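Local coordinates for endolysin (PDB 3QAY), which probably cleaves the amide bond between N-acetylmuramic acid and L-alanine in clostridial cell-wall peptidoglycan, through a zinc-dependent amidase domain, at residues I4-G9 and H47-I52; P36-T41 and G165-I170; L80-H85 and T140-E145; G95-Y100 and K121-K126; T110-K115 and E172-K177. All coordinates share one frame; numbering follows the deposited sequence.

Contact 1. Residues I4-G9 and H47-I52; sequences ICITVG and HKVDVI. With PO4 (phosphate ion), chain G.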
# COMPACT_ATOMS: atom_id res chain seq x y z
N ILE A 4 9.53 8.68 -4.59
CA ILE A 4 8.33 7.92 -4.30
C ILE A 4 7.91 8.12 -2.85
O ILE A 4 8.74 8.16 -1.94
CB ILE A 4 8.55 6.40 -4.55
CG1 ILE A 4 9.03 6.15 -5.97
CG2 ILE A 4 7.27 5.62 -4.31
CD1 ILE A 4 9.29 4.68 -6.29
N CYS A 5 6.61 8.27 -2.64
CA CYS A 5 6.07 8.39 -1.29
C CYS A 5 5.30 7.12 -0.99
O CYS A 5 4.48 6.70 -1.79
CB CYS A 5 5.13 9.58 -1.18
SG CYS A 5 4.43 9.82 0.48
N ILE A 6 5.59 6.51 0.17
CA ILE A 6 4.82 5.37 0.64
C ILE A 6 4.11 5.78 1.92
O ILE A 6 4.75 6.12 2.91
CB ILE A 6 5.71 4.14 0.95
CG1 ILE A 6 6.48 3.68 -0.29
CG2 ILE A 6 4.87 2.97 1.47
CD1 ILE A 6 7.52 2.61 0.01
N THR A 7 2.78 5.79 1.88
CA THR A 7 2.00 5.98 3.09
C THR A 7 1.51 4.63 3.60
O THR A 7 1.20 3.74 2.81
CB THR A 7 0.80 6.91 2.87
OG1 THR A 7 -0.06 6.37 1.86
CG2 THR A 7 1.26 8.30 2.46
N VAL A 8 1.48 4.48 4.92
CA VAL A 8 0.85 3.32 5.55
C VAL A 8 -0.58 3.70 5.90
O VAL A 8 -0.82 4.71 6.57
CB VAL A 8 1.61 2.88 6.81
CG1 VAL A 8 0.79 1.88 7.62
CG2 VAL A 8 2.98 2.30 6.43
N GLY A 9 -1.53 2.91 5.41
CA GLY A 9 -2.93 3.14 5.68
C GLY A 9 -3.28 2.94 7.15
O GLY A 9 -2.65 2.13 7.84
N HIS A 47 16.01 4.73 -6.70
CA HIS A 47 14.94 5.71 -6.47
C HIS A 47 15.00 6.25 -5.05
O HIS A 47 15.58 5.62 -4.15
CB HIS A 47 13.58 5.08 -6.78
CG HIS A 47 13.52 4.44 -8.13
ND1 HIS A 47 13.25 5.14 -9.28
CD2 HIS A 47 13.74 3.16 -8.51
CE1 HIS A 47 13.29 4.33 -10.31
NE2 HIS A 47 13.59 3.12 -9.88
N LYS A 48 14.43 7.43 -4.85
CA LYS A 48 14.37 8.02 -3.52
C LYS A 48 12.96 7.80 -2.97
O LYS A 48 11.97 7.95 -3.69
CB LYS A 48 14.71 9.50 -3.55
CG LYS A 48 16.21 9.78 -3.54
CD LYS A 48 16.51 11.28 -3.52
CE LYS A 48 16.17 11.95 -2.17
NZ LYS A 48 17.04 11.48 -1.05
N VAL A 49 12.90 7.44 -1.69
CA VAL A 49 11.64 7.09 -1.05
C VAL A 49 11.51 7.73 0.33
O VAL A 49 12.47 7.75 1.11
CB VAL A 49 11.51 5.56 -0.87
CG1 VAL A 49 10.13 5.21 -0.30
CG2 VAL A 49 11.75 4.84 -2.17
N ASP A 50 10.32 8.26 0.59
CA ASP A 50 9.91 8.70 1.92
C ASP A 50 8.74 7.85 2.36
O ASP A 50 7.78 7.66 1.61
CB ASP A 50 9.44 10.16 1.90
CG ASP A 50 10.56 11.13 1.65
OD1 ASP A 50 11.73 10.81 1.97
OD2 ASP A 50 10.27 12.23 1.13
N VAL A 51 8.83 7.33 3.58
CA VAL A 51 7.75 6.55 4.16
C VAL A 51 7.00 7.44 5.14
O VAL A 51 7.61 8.05 6.02
CB VAL A 51 8.29 5.31 4.91
CG1 VAL A 51 7.16 4.60 5.64
CG2 VAL A 51 8.98 4.37 3.93
N ILE A 52 5.68 7.52 4.97
CA ILE A 52 4.82 8.32 5.85
C ILE A 52 3.90 7.41 6.64
O ILE A 52 3.05 6.74 6.06
CB ILE A 52 3.94 9.31 5.05
CG1 ILE A 52 4.78 10.23 4.16
CG2 ILE A 52 3.07 10.14 6.00
CD1 ILE A 52 5.78 11.05 4.91
P PO4 G . 12.07 7.06 5.46
O1 PO4 G . 11.76 6.98 6.93
O2 PO4 G . 11.86 5.69 4.86
O3 PO4 G . 11.20 8.09 4.80
O4 PO4 G . 13.51 7.48 5.26
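Strands I4-V8 and K48-I52 run parallel, their segment axes 18° apart and 4.6 Å at closest approach, in a register pairing I4 with V49 through T7 with I52. They are the two strands of a beta-alpha-beta unit whose connecting helix is 27-44. Five backbone hydrogen bonds join them, beginning with I4 N to K48 O (2.7 Å) and ending with V8 N to I52 O (3.0 Å). I4, I6, V49 and V51 lie on the sheet face that carries helix 27-44; C5, T7, D50 and I52 lie on the face of helix 64-75. On the first face, CD1 of I6 reaches CG1 of V49 at 3.7 Å, the two side chains crossing obliquely. Strand 48-52 is outermost, and V51 N turns from the partner strand to O3 of a phosphate ion (2.8 Å), probably from the crystallisation liquor, which R43 also binds. The polar end of D50 finds its partner in Y78. On the second face, CG2 of T7 meets CB of I52 at 3.9 Å. With SG of C5 anti to its own backbone N (chi1 -179°), the sulfur lies 3.7 Å from CG1 of I52.

Contact 2. Residues P36-T41 and G165-I170; sequences PVLADT and GIAKLI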
# COMPACT_ATOMS: atom_id res chain seq x y z
N PRO A 36 8.96 -0.00 5.13
CA PRO A 36 10.42 0.20 5.06
C PRO A 36 11.16 -0.82 4.19
O PRO A 36 12.17 -0.48 3.58
CB PRO A 36 10.87 0.09 6.52
CG PRO A 36 9.78 -0.61 7.22
CD PRO A 36 8.52 -0.24 6.52
N VAL A 37 10.67 -2.05 4.13
CA VAL A 37 11.23 -3.06 3.23
C VAL A 37 10.95 -2.68 1.77
O VAL A 37 11.84 -2.79 0.91
CB VAL A 37 10.67 -4.45 3.54
CG1 VAL A 37 11.18 -5.49 2.53
CG2 VAL A 37 11.02 -4.87 4.96
N LEU A 38 9.73 -2.22 1.50
CA LEU A 38 9.35 -1.76 0.15
C LEU A 38 10.21 -0.57 -0.29
O LEU A 38 10.68 -0.53 -1.42
CB LEU A 38 7.87 -1.37 0.10
CG LEU A 38 7.28 -0.90 -1.23
CD1 LEU A 38 7.51 -1.94 -2.33
CD2 LEU A 38 5.79 -0.58 -1.11
N ALA A 39 10.39 0.40 0.61
CA ALA A 39 11.25 1.56 0.35
C ALA A 39 12.67 1.14 -0.03
O ALA A 39 13.22 1.62 -1.03
CB ALA A 39 11.28 2.49 1.57
N ASP A 40 13.26 0.25 0.76
CA ASP A 40 14.62 -0.23 0.51
C ASP A 40 14.75 -0.96 -0.82
O ASP A 40 15.79 -0.88 -1.49
CB ASP A 40 15.08 -1.15 1.65
CG ASP A 40 15.49 -0.39 2.90
OD1 ASP A 40 15.67 0.84 2.84
OD2 ASP A 40 15.65 -1.05 3.95
N THR A 41 13.70 -1.69 -1.21
CA THR A 41 13.70 -2.38 -2.49
C THR A 41 13.72 -1.38 -3.65
O THR A 41 14.47 -1.55 -4.61
CB THR A 41 12.50 -3.35 -2.60
OG1 THR A 41 12.49 -4.21 -1.45
CG2 THR A 41 12.61 -4.21 -3.85
N GLY A 165 9.80 -10.51 -0.51
CA GLY A 165 9.09 -11.15 -1.61
C GLY A 165 7.90 -10.35 -2.10
O GLY A 165 7.68 -10.24 -3.30
N ILE A 166 7.12 -9.80 -1.17
CA ILE A 166 6.00 -8.92 -1.52
C ILE A 166 6.52 -7.63 -2.14
O ILE A 166 6.02 -7.17 -3.17
CB ILE A 166 5.15 -8.57 -0.28
CG1 ILE A 166 4.36 -9.79 0.19
CG2 ILE A 166 4.19 -7.40 -0.58
CD1 ILE A 166 3.02 -9.97 -0.50
N ALA A 167 7.53 -7.04 -1.50
CA ALA A 167 8.15 -5.80 -1.97
C ALA A 167 8.66 -5.94 -3.40
O ALA A 167 8.39 -5.09 -4.25
CB ALA A 167 9.28 -5.38 -1.04
N LYS A 168 9.39 -7.02 -3.67
CA LYS A 168 9.98 -7.23 -4.99
C LYS A 168 8.92 -7.24 -6.08
O LYS A 168 9.13 -6.68 -7.16
CB LYS A 168 10.79 -8.52 -5.02
CG LYS A 168 11.60 -8.74 -6.31
CD LYS A 168 12.45 -10.02 -6.22
CE LYS A 168 13.23 -10.28 -7.53
NZ LYS A 168 13.32 -11.74 -7.85
N LEU A 169 7.77 -7.86 -5.81
CA LEU A 169 6.69 -7.95 -6.80
C LEU A 169 6.08 -6.57 -7.08
O LEU A 169 5.81 -6.23 -8.23
CB LEU A 169 5.61 -8.94 -6.34
CG LEU A 169 6.00 -10.42 -6.33
CD1 LEU A 169 4.87 -11.29 -5.77
CD2 LEU A 169 6.37 -10.87 -7.74
N ILE A 170 5.88 -5.79 -6.02
CA ILE A 170 5.36 -4.44 -6.15
C ILE A 170 6.33 -3.54 -6.91
O ILE A 170 5.92 -2.78 -7.77
CB ILE A 170 5.10 -3.80 -4.78
CG1 ILE A 170 3.95 -4.51 -4.06
CG2 ILE A 170 4.81 -2.30 -4.95
CD1 ILE A 170 3.70 -4.03 -2.64
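A helix-helix crossing on one face of the central sheet brings A167 of helix 152-175 against V37, L38 and T41 of helix 27-44. The short segments cross at -48° with their axes 8.7 Å apart at closest approach, and the small size of A167 is what the geometry exploits: its CB lies 3.8 Å from CA of L38, so a methyl group rests almost directly on the backbone of the other helix. Around that methyl the first helix supplies three residues. CG1 of V37 approaches CB of A167 to 4.0 Å, and OG1 of T41 comes to 3.4 Å from the same carbon.

The threonine hydroxyl has its own hydrogen bond although it faces the methyl. With OG1 beside the backbone N (chi1 -52°), it donates to V37 O at 2.8 Å, one turn back. That oxygen also accepts from T41 N, and the two donors arrive from opposite faces of the carbonyl plane. CG2 of T41 is thereby directed over the backbone of K168.

In the alpha/beta fold of the amidase both helices lie over the sheet, helix 27-44 through A39 on V49 and V51 and L38 on L84, helix 152-175 through I170 on I144. L38 and I170 make the layer between helix crossing and strands. The leucine reaches out with CG opposite its amide nitrogen (chi1 -178°), and its CD1 touches CG2 of I170 at 3.8 Å, the side chains meeting at about a right angle. The same CD1 lies 3.8 Å from A167 O.

Contact 3. Residues L80-H85 and T140-E145; sequences LLIELH and TAVLIE. With ZN (zinc ion), chain E.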
# COMPACT_ATOMS: atom_id res chain seq x y z
N LEU A 80 5.36 9.70 -7.51
CA LEU A 80 4.42 8.61 -7.26
C LEU A 80 4.12 8.42 -5.76
O LEU A 80 5.02 8.43 -4.92
CB LEU A 80 4.98 7.30 -7.85
CG LEU A 80 4.10 6.05 -7.75
CD1 LEU A 80 2.78 6.24 -8.48
CD2 LEU A 80 4.83 4.83 -8.30
N LEU A 81 2.84 8.24 -5.45
CA LEU A 81 2.39 7.87 -4.11
C LEU A 81 1.83 6.45 -4.12
O LEU A 81 1.06 6.08 -5.00
CB LEU A 81 1.31 8.84 -3.62
CG LEU A 81 0.52 8.46 -2.36
CD1 LEU A 81 1.44 8.30 -1.15
CD2 LEU A 81 -0.57 9.49 -2.10
N ILE A 82 2.25 5.65 -3.13
CA ILE A 82 1.70 4.32 -2.91
C ILE A 82 1.19 4.28 -1.47
O ILE A 82 1.94 4.62 -0.55
CB ILE A 82 2.79 3.22 -3.06
CG1 ILE A 82 3.32 3.17 -4.49
CG2 ILE A 82 2.23 1.85 -2.65
CD1 ILE A 82 4.66 2.47 -4.60
N GLU A 83 -0.07 3.91 -1.28
CA GLU A 83 -0.57 3.65 0.07
C GLU A 83 -0.83 2.16 0.25
O GLU A 83 -1.50 1.54 -0.57
CB GLU A 83 -1.82 4.44 0.41
CG GLU A 83 -2.23 4.27 1.89
CD GLU A 83 -3.18 5.35 2.36
OE1 GLU A 83 -4.40 5.10 2.33
OE2 GLU A 83 -2.71 6.44 2.75
N LEU A 84 -0.29 1.62 1.34
CA LEU A 84 -0.33 0.20 1.61
C LEU A 84 -1.52 -0.14 2.49
O LEU A 84 -1.69 0.44 3.58
CB LEU A 84 0.97 -0.23 2.31
CG LEU A 84 2.25 -0.05 1.49
CD1 LEU A 84 3.46 -0.50 2.30
CD2 LEU A 84 2.16 -0.83 0.19
N HIS A 85 -2.33 -1.07 1.99
CA HIS A 85 -3.44 -1.64 2.72
C HIS A 85 -3.43 -3.16 2.62
O HIS A 85 -2.69 -3.75 1.83
CB HIS A 85 -4.77 -1.12 2.15
CG HIS A 85 -5.06 0.30 2.50
ND1 HIS A 85 -5.91 0.66 3.52
CD2 HIS A 85 -4.61 1.46 1.96
CE1 HIS A 85 -5.97 1.98 3.60
NE2 HIS A 85 -5.18 2.49 2.67
N THR A 140 0.55 11.22 -9.20
CA THR A 140 -0.10 9.94 -9.51
C THR A 140 -0.05 9.07 -8.26
O THR A 140 0.98 8.99 -7.59
CB THR A 140 0.61 9.23 -10.66
OG1 THR A 140 0.64 10.09 -11.80
CG2 THR A 140 -0.10 7.93 -11.01
N ALA A 141 -1.18 8.44 -7.93
CA ALA A 141 -1.27 7.62 -6.73
C ALA A 141 -1.92 6.27 -7.01
O ALA A 141 -2.78 6.16 -7.89
CB ALA A 141 -2.03 8.35 -5.65
N VAL A 142 -1.50 5.26 -6.26
CA VAL A 142 -2.17 3.97 -6.23
C VAL A 142 -2.32 3.49 -4.79
O VAL A 142 -1.49 3.77 -3.94
CB VAL A 142 -1.46 2.90 -7.09
CG1 VAL A 142 -1.49 3.31 -8.54
CG2 VAL A 142 -0.04 2.68 -6.62
N LEU A 143 -3.42 2.80 -4.53
CA LEU A 143 -3.66 2.21 -3.23
C LEU A 143 -3.56 0.72 -3.42
O LEU A 143 -4.34 0.13 -4.16
CB LEU A 143 -5.03 2.62 -2.72
CG LEU A 143 -5.42 2.22 -1.30
CD1 LEU A 143 -6.64 3.00 -0.85
CD2 LEU A 143 -5.68 0.72 -1.18
N ILE A 144 -2.58 0.10 -2.76
CA ILE A 144 -2.36 -1.33 -2.91
C ILE A 144 -3.01 -2.10 -1.77
O ILE A 144 -2.72 -1.86 -0.58
CB ILE A 144 -0.86 -1.68 -2.99
CG1 ILE A 144 -0.16 -0.85 -4.07
CG2 ILE A 144 -0.68 -3.18 -3.29
CD1 ILE A 144 1.35 -1.07 -4.14
N GLU A 145 -3.91 -3.01 -2.14
CA GLU A 145 -4.47 -3.99 -1.22
C GLU A 145 -3.77 -5.32 -1.53
O GLU A 145 -4.23 -6.10 -2.37
CB GLU A 145 -5.98 -4.11 -1.43
CG GLU A 145 -6.74 -2.79 -1.27
CD GLU A 145 -7.53 -2.68 0.03
OE1 GLU A 145 -7.67 -3.69 0.75
OE2 GLU A 145 -8.04 -1.59 0.32
ZN ZN E . -7.07 -0.45 4.70
O HOH W 1 -8.91 1.04 4.21
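The ring of H85, coordinated to a zinc ion through one nitrogen and hydrogen-bonded to a carboxylate through the other, meets L143 of the adjoining strand obliquely, with H85 CD2 only 3.4 Å from L143 CD2. ND1 binds the metal at 2.0 Å, and a water lies 2.4 Å from the zinc; H10 and E27 complete the protein ligands. At the far side of the ring NE2 donates to E83 OE1 at 2.7 Å. The acceptor lies in the imidazole plane, 8° out of it, and is met on its anti side, 26° out of the carboxylate plane.

The contact itself joins two central parallel strands of the mixed sheet, at 15° between their directions. Five backbone hydrogen bonds link them, the last from H85 N to I144 O (2.7 Å), so the zinc ligand is fixed at its backbone as well as its ring. L81, E83, H85, A141, L143 and E145 share one face, where CB of L81 meets CB of A141 at 3.9 Å. E145 bends at chi2 and brings OE2 to 3.8 Å from H85 CB. The other face is mostly apolar: I82 lies side by side with V142, and its CG2 is pressed to 3.4 Å from CD1 of I144, tighter than a usual carbon contact.

E83 is a second-shell residue. Its OE2 is held by K69 and T7, which should hold the carboxylate in place; OE1 in turn fixes the rotation of the H85 ring and probably strengthens ND1 as a donor to zinc.

Contact 4. Residues G95-Y100 and K121-K126; sequences GSEVLY and KNRGAK. With PO4 (phosphate ion), chain H.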
# COMPACT_ATOMS: atom_id res chain seq x y z
N GLY A 95 -6.88 -12.52 -2.40
CA GLY A 95 -6.16 -12.00 -3.55
C GLY A 95 -5.73 -10.55 -3.45
O GLY A 95 -5.95 -9.89 -2.43
N SER A 96 -5.13 -10.08 -4.54
CA SER A 96 -4.55 -8.75 -4.60
C SER A 96 -5.38 -7.86 -5.51
O SER A 96 -6.03 -8.33 -6.43
CB SER A 96 -3.12 -8.83 -5.14
OG SER A 96 -2.36 -9.73 -4.37
N GLU A 97 -5.29 -6.56 -5.24
CA GLU A 97 -6.13 -5.57 -5.87
C GLU A 97 -5.44 -4.21 -5.72
O GLU A 97 -4.87 -3.94 -4.67
CB GLU A 97 -7.45 -5.62 -5.13
CG GLU A 97 -8.46 -4.60 -5.42
CD GLU A 97 -9.75 -4.94 -4.71
OE1 GLU A 97 -10.12 -4.23 -3.76
OE2 GLU A 97 -10.35 -5.97 -5.09
N VAL A 98 -5.45 -3.39 -6.77
CA VAL A 98 -4.84 -2.06 -6.70
C VAL A 98 -5.83 -0.99 -7.17
O VAL A 98 -6.37 -1.08 -8.28
CB VAL A 98 -3.53 -1.99 -7.52
CG1 VAL A 98 -2.95 -0.58 -7.52
CG2 VAL A 98 -2.50 -3.01 -7.00
N LEU A 99 -6.07 0.01 -6.33
CA LEU A 99 -7.00 1.09 -6.65
C LEU A 99 -6.25 2.28 -7.22
O LEU A 99 -5.15 2.62 -6.76
CB LEU A 99 -7.81 1.50 -5.41
CG LEU A 99 -8.42 0.34 -4.63
CD1 LEU A 99 -9.32 0.84 -3.49
CD2 LEU A 99 -9.21 -0.59 -5.55
N TYR A 100 -6.82 2.90 -8.25
CA TYR A 100 -6.16 4.00 -8.96
C TYR A 100 -7.16 5.09 -9.33
O TYR A 100 -8.38 4.90 -9.22
CB TYR A 100 -5.44 3.47 -10.21
CG TYR A 100 -6.40 3.00 -11.28
CD1 TYR A 100 -6.88 3.87 -12.24
CD2 TYR A 100 -6.84 1.68 -11.31
CE1 TYR A 100 -7.77 3.44 -13.22
CE2 TYR A 100 -7.72 1.24 -12.29
CZ TYR A 100 -8.18 2.13 -13.24
OH TYR A 100 -9.06 1.71 -14.20
N LYS A 121 -4.41 -14.42 -5.96
CA LYS A 121 -5.45 -14.22 -6.97
C LYS A 121 -5.37 -12.78 -7.48
O LYS A 121 -5.38 -11.84 -6.68
CB LYS A 121 -6.83 -14.48 -6.37
CG LYS A 121 -7.99 -14.18 -7.31
CD LYS A 121 -9.31 -14.27 -6.58
CE LYS A 121 -10.48 -14.19 -7.52
NZ LYS A 121 -10.71 -15.48 -8.24
N ASN A 122 -5.28 -12.60 -8.79
CA ASN A 122 -5.30 -11.26 -9.38
C ASN A 122 -6.74 -10.78 -9.49
O ASN A 122 -7.46 -11.15 -10.42
CB ASN A 122 -4.62 -11.25 -10.76
CG ASN A 122 -4.48 -9.85 -11.34
OD1 ASN A 122 -5.10 -8.89 -10.88
ND2 ASN A 122 -3.65 -9.73 -12.37
N ARG A 123 -7.16 -9.94 -8.54
CA ARG A 123 -8.51 -9.38 -8.53
C ARG A 123 -8.67 -8.24 -9.54
O ARG A 123 -9.79 -7.85 -9.85
CB ARG A 123 -8.91 -8.90 -7.13
CG ARG A 123 -8.90 -10.00 -6.07
CD ARG A 123 -8.96 -9.44 -4.65
NE ARG A 123 -10.22 -8.75 -4.36
CZ ARG A 123 -11.36 -9.35 -4.03
NH1 ARG A 123 -11.45 -10.67 -3.94
NH2 ARG A 123 -12.44 -8.60 -3.80
N GLY A 124 -7.55 -7.70 -10.02
CA GLY A 124 -7.55 -6.65 -11.04
C GLY A 124 -7.40 -5.23 -10.50
O GLY A 124 -7.70 -4.97 -9.33
N ALA A 125 -6.92 -4.33 -11.35
CA ALA A 125 -6.85 -2.90 -11.03
C ALA A 125 -8.25 -2.30 -11.08
O ALA A 125 -9.03 -2.63 -11.97
CB ALA A 125 -5.94 -2.19 -12.01
N LYS A 126 -8.56 -1.42 -10.14
CA LYS A 126 -9.92 -0.88 -10.03
C LYS A 126 -9.89 0.63 -9.85
O LYS A 126 -9.15 1.14 -9.01
CB LYS A 126 -10.66 -1.53 -8.86
CG LYS A 126 -10.75 -3.04 -8.97
CD LYS A 126 -11.46 -3.65 -7.78
CE LYS A 126 -11.48 -5.17 -7.88
NZ LYS A 126 -12.39 -5.76 -6.86
P PO4 H . -8.36 -16.52 -11.01
O1 PO4 H . -8.52 -16.85 -9.55
O2 PO4 H . -9.05 -17.58 -11.85
O3 PO4 H . -8.94 -15.17 -11.33
O4 PO4 H . -6.89 -16.53 -11.35
O HOH W 2 -12.22 -5.54 -2.74
O HOH W 3 -9.77 -0.77 -14.41
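This is a charged strand pairing at the edge of the sheet: E97 on strand 96-100 is gripped by R123 and K126 of strand 122-127, the outermost strand on that side. Both cations use the same oxygen. K126 NZ reaches E97 OE2 at 2.7 Å, and R123 NE reaches it at 2.9 Å. They come from opposite faces of the carboxylate, NZ 60° and NE 46° out of its plane, so OE2 is clamped between them. E97 gets there by running out nearly straight, its CG pointing away from the amide nitrogen (chi1 172°). R123, bent at chi3, keeps the oxygen at the edge of its guanidinium, near the plane. Water 2 donates to OE1 of E97 at 2.7 Å and accepts from NH2 of R123, closing a second path between the two groups.

The strands belong to a beta-alpha-beta unit whose connection is helix 103-116. They are parallel, and the register slips by one residue in the manner of a beta bulge: S96 pairs with N122 but L99 with K126, so strand 122-127 carries one extra residue. The backbone bonds bracket that irregularity, R123 N to S96 O at 2.9 Å before it and K126 N to V98 O at 2.9 Å after it. At the bulge the buried G124 O has no partner in the model.

Beyond it, CD2 of L99 packs on CB of K126 at 3.7 Å. CE2 of Y100 lies 3.9 Å from CB of A125, while water 3 links Y100 OH with A125 O.

Contact 5. Residues T110-K115 and E172-K177; sequences TRICDK and EGVLNK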
# COMPACT_ATOMS: atom_id res chain seq x y z
N THR A 110 -2.06 -2.07 -12.99
CA THR A 110 -2.15 -3.32 -13.75
C THR A 110 -0.89 -4.17 -13.62
O THR A 110 -0.96 -5.38 -13.42
CB THR A 110 -2.42 -3.04 -15.25
OG1 THR A 110 -3.64 -2.29 -15.38
CG2 THR A 110 -2.54 -4.34 -16.04
N ARG A 111 0.27 -3.52 -13.70
CA ARG A 111 1.54 -4.23 -13.58
C ARG A 111 1.75 -4.77 -12.16
O ARG A 111 2.18 -5.90 -12.00
CB ARG A 111 2.70 -3.33 -14.00
CG ARG A 111 2.69 -2.97 -15.49
CD ARG A 111 4.03 -2.38 -15.94
NE ARG A 111 4.43 -1.25 -15.09
CZ ARG A 111 4.27 0.04 -15.39
NH1 ARG A 111 3.71 0.42 -16.54
NH2 ARG A 111 4.68 0.97 -14.53
N ILE A 112 1.43 -3.97 -11.15
CA ILE A 112 1.49 -4.43 -9.76
C ILE A 112 0.59 -5.65 -9.57
O ILE A 112 1.00 -6.67 -9.02
CB ILE A 112 1.06 -3.35 -8.76
CG1 ILE A 112 2.07 -2.20 -8.73
CG2 ILE A 112 0.90 -3.93 -7.37
CD1 ILE A 112 1.55 -0.96 -8.09
N CYS A 113 -0.64 -5.55 -10.06
CA CYS A 113 -1.60 -6.64 -9.99
C CYS A 113 -1.11 -7.92 -10.67
O CYS A 113 -1.26 -9.01 -10.11
CB CYS A 113 -2.93 -6.21 -10.60
SG CYS A 113 -3.93 -5.26 -9.45
N ASP A 114 -0.53 -7.78 -11.86
CA ASP A 114 0.01 -8.94 -12.57
C ASP A 114 1.14 -9.60 -11.78
O ASP A 114 1.21 -10.83 -11.72
CB ASP A 114 0.49 -8.56 -13.97
CG ASP A 114 -0.65 -8.43 -14.96
OD1 ASP A 114 -1.73 -9.00 -14.72
OD2 ASP A 114 -0.44 -7.78 -16.00
N LYS A 115 2.01 -8.79 -11.19
CA LYS A 115 3.13 -9.32 -10.40
C LYS A 115 2.65 -10.03 -9.14
O LYS A 115 3.01 -11.18 -8.90
CB LYS A 115 4.14 -8.20 -10.08
CG LYS A 115 5.08 -7.89 -11.24
CD LYS A 115 6.01 -9.06 -11.52
CE LYS A 115 6.87 -8.83 -12.74
NZ LYS A 115 7.90 -9.88 -12.89
N GLU A 172 8.87 -4.48 -8.99
CA GLU A 172 8.94 -4.94 -10.38
C GLU A 172 7.77 -4.39 -11.20
O GLU A 172 7.95 -3.94 -12.34
CB GLU A 172 8.98 -6.46 -10.47
CG GLU A 172 10.32 -7.06 -10.08
CD GLU A 172 10.42 -8.55 -10.37
OE1 GLU A 172 9.37 -9.22 -10.51
OE2 GLU A 172 11.56 -9.05 -10.45
N GLY A 173 6.58 -4.42 -10.60
CA GLY A 173 5.38 -3.89 -11.22
C GLY A 173 5.46 -2.40 -11.48
O GLY A 173 5.23 -1.96 -12.60
N VAL A 174 5.77 -1.62 -10.45
CA VAL A 174 5.85 -0.16 -10.60
C VAL A 174 6.92 0.23 -11.62
O VAL A 174 6.68 1.05 -12.51
CB VAL A 174 6.11 0.52 -9.24
CG1 VAL A 174 6.46 1.99 -9.42
CG2 VAL A 174 4.90 0.36 -8.32
N LEU A 175 8.09 -0.40 -11.52
CA LEU A 175 9.22 -0.05 -12.36
C LEU A 175 9.18 -0.68 -13.75
O LEU A 175 9.95 -0.29 -14.64
CB LEU A 175 10.53 -0.41 -11.66
CG LEU A 175 10.80 0.31 -10.34
CD1 LEU A 175 12.15 -0.14 -9.77
CD2 LEU A 175 10.76 1.83 -10.50
N ASN A 176 8.28 -1.64 -13.96
CA ASN A 176 8.14 -2.34 -15.24
C ASN A 176 9.44 -2.99 -15.68
O ASN A 176 9.89 -2.82 -16.81
CB ASN A 176 7.60 -1.41 -16.34
CG ASN A 176 7.06 -2.17 -17.56
OD1 ASN A 176 6.96 -3.40 -17.56
ND2 ASN A 176 6.72 -1.44 -18.61
N LYS A 177 10.05 -3.74 -14.77
CA LYS A 177 11.24 -4.51 -15.09
C LYS A 177 11.37 -5.66 -14.11
O LYS A 177 10.67 -5.71 -13.10
CB LYS A 177 12.50 -3.64 -15.07
CG LYS A 177 12.80 -2.97 -13.74
CD LYS A 177 14.15 -2.26 -13.78
CE LYS A 177 14.68 -1.97 -12.38
NZ LYS A 177 16.07 -1.44 -12.39
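R111 sets CG beside its backbone N (chi1 -67°) and bends at chi3 (-53°), which lays its guanidinium along the last turn of helix 152-175, facing N176. There NE donates to G173 O at 2.7 Å, with the carbonyl oxygen in the guanidinium plane. NH2 of R111 donates to V174 O at 2.8 Å, less squarely, from above that carbonyl's plane. The amide of N176 is stacked on the guanidinium, the two planes 7° apart, and its CB sits 3.4 Å above the guanidinium plane, toward the rim.

The helix ends here in a Schellman motif, with N176 at positive phi as the C-prime residue and K177 N bonded back to E172 O. A cation at such a helix end is probably favoured by the carbonyls it faces. The close approach of helix 103-116 is possible because G173 bears no side chain: its CA comes to 4.0 Å from I112 N.

On one flank CD1 of I112 lies beside CG2 of V174 at 3.6 Å, both side chains pointing the same way. On the other, K115 crosses E172 at about a right angle, and NZ forms a salt bridge with OE1 at 2.9 Å; NZ also bonds N178, and E172 OE2 accepts from I179 N.

In the fold
Contacts 1, 3 and 4 lie in one sheet, with contact 3 in the middle, its centre about 5 Å from that of the chain. Contacts 1 and 4 flank it, their centres about 20 Å apart. Backbone bonds probably join neighbouring strands: C5 N to L80 O at 2.8 Å links contacts 1 and 3, and L99 N to L143 O at 2.8 Å links contacts 3 and 4. Contacts 2 and 5 share helix 152-175 and pack against the sheet, I170 CG2 touching I144 CD1 at 3.8 Å and V174 CG1 touching L80 CD2 at 3.4 Å. Contact 3 supplies the zinc ligand H85, whereas the side chains of V8 and L99 lie about 9 Å from the metal and that of I170 about 14 Å.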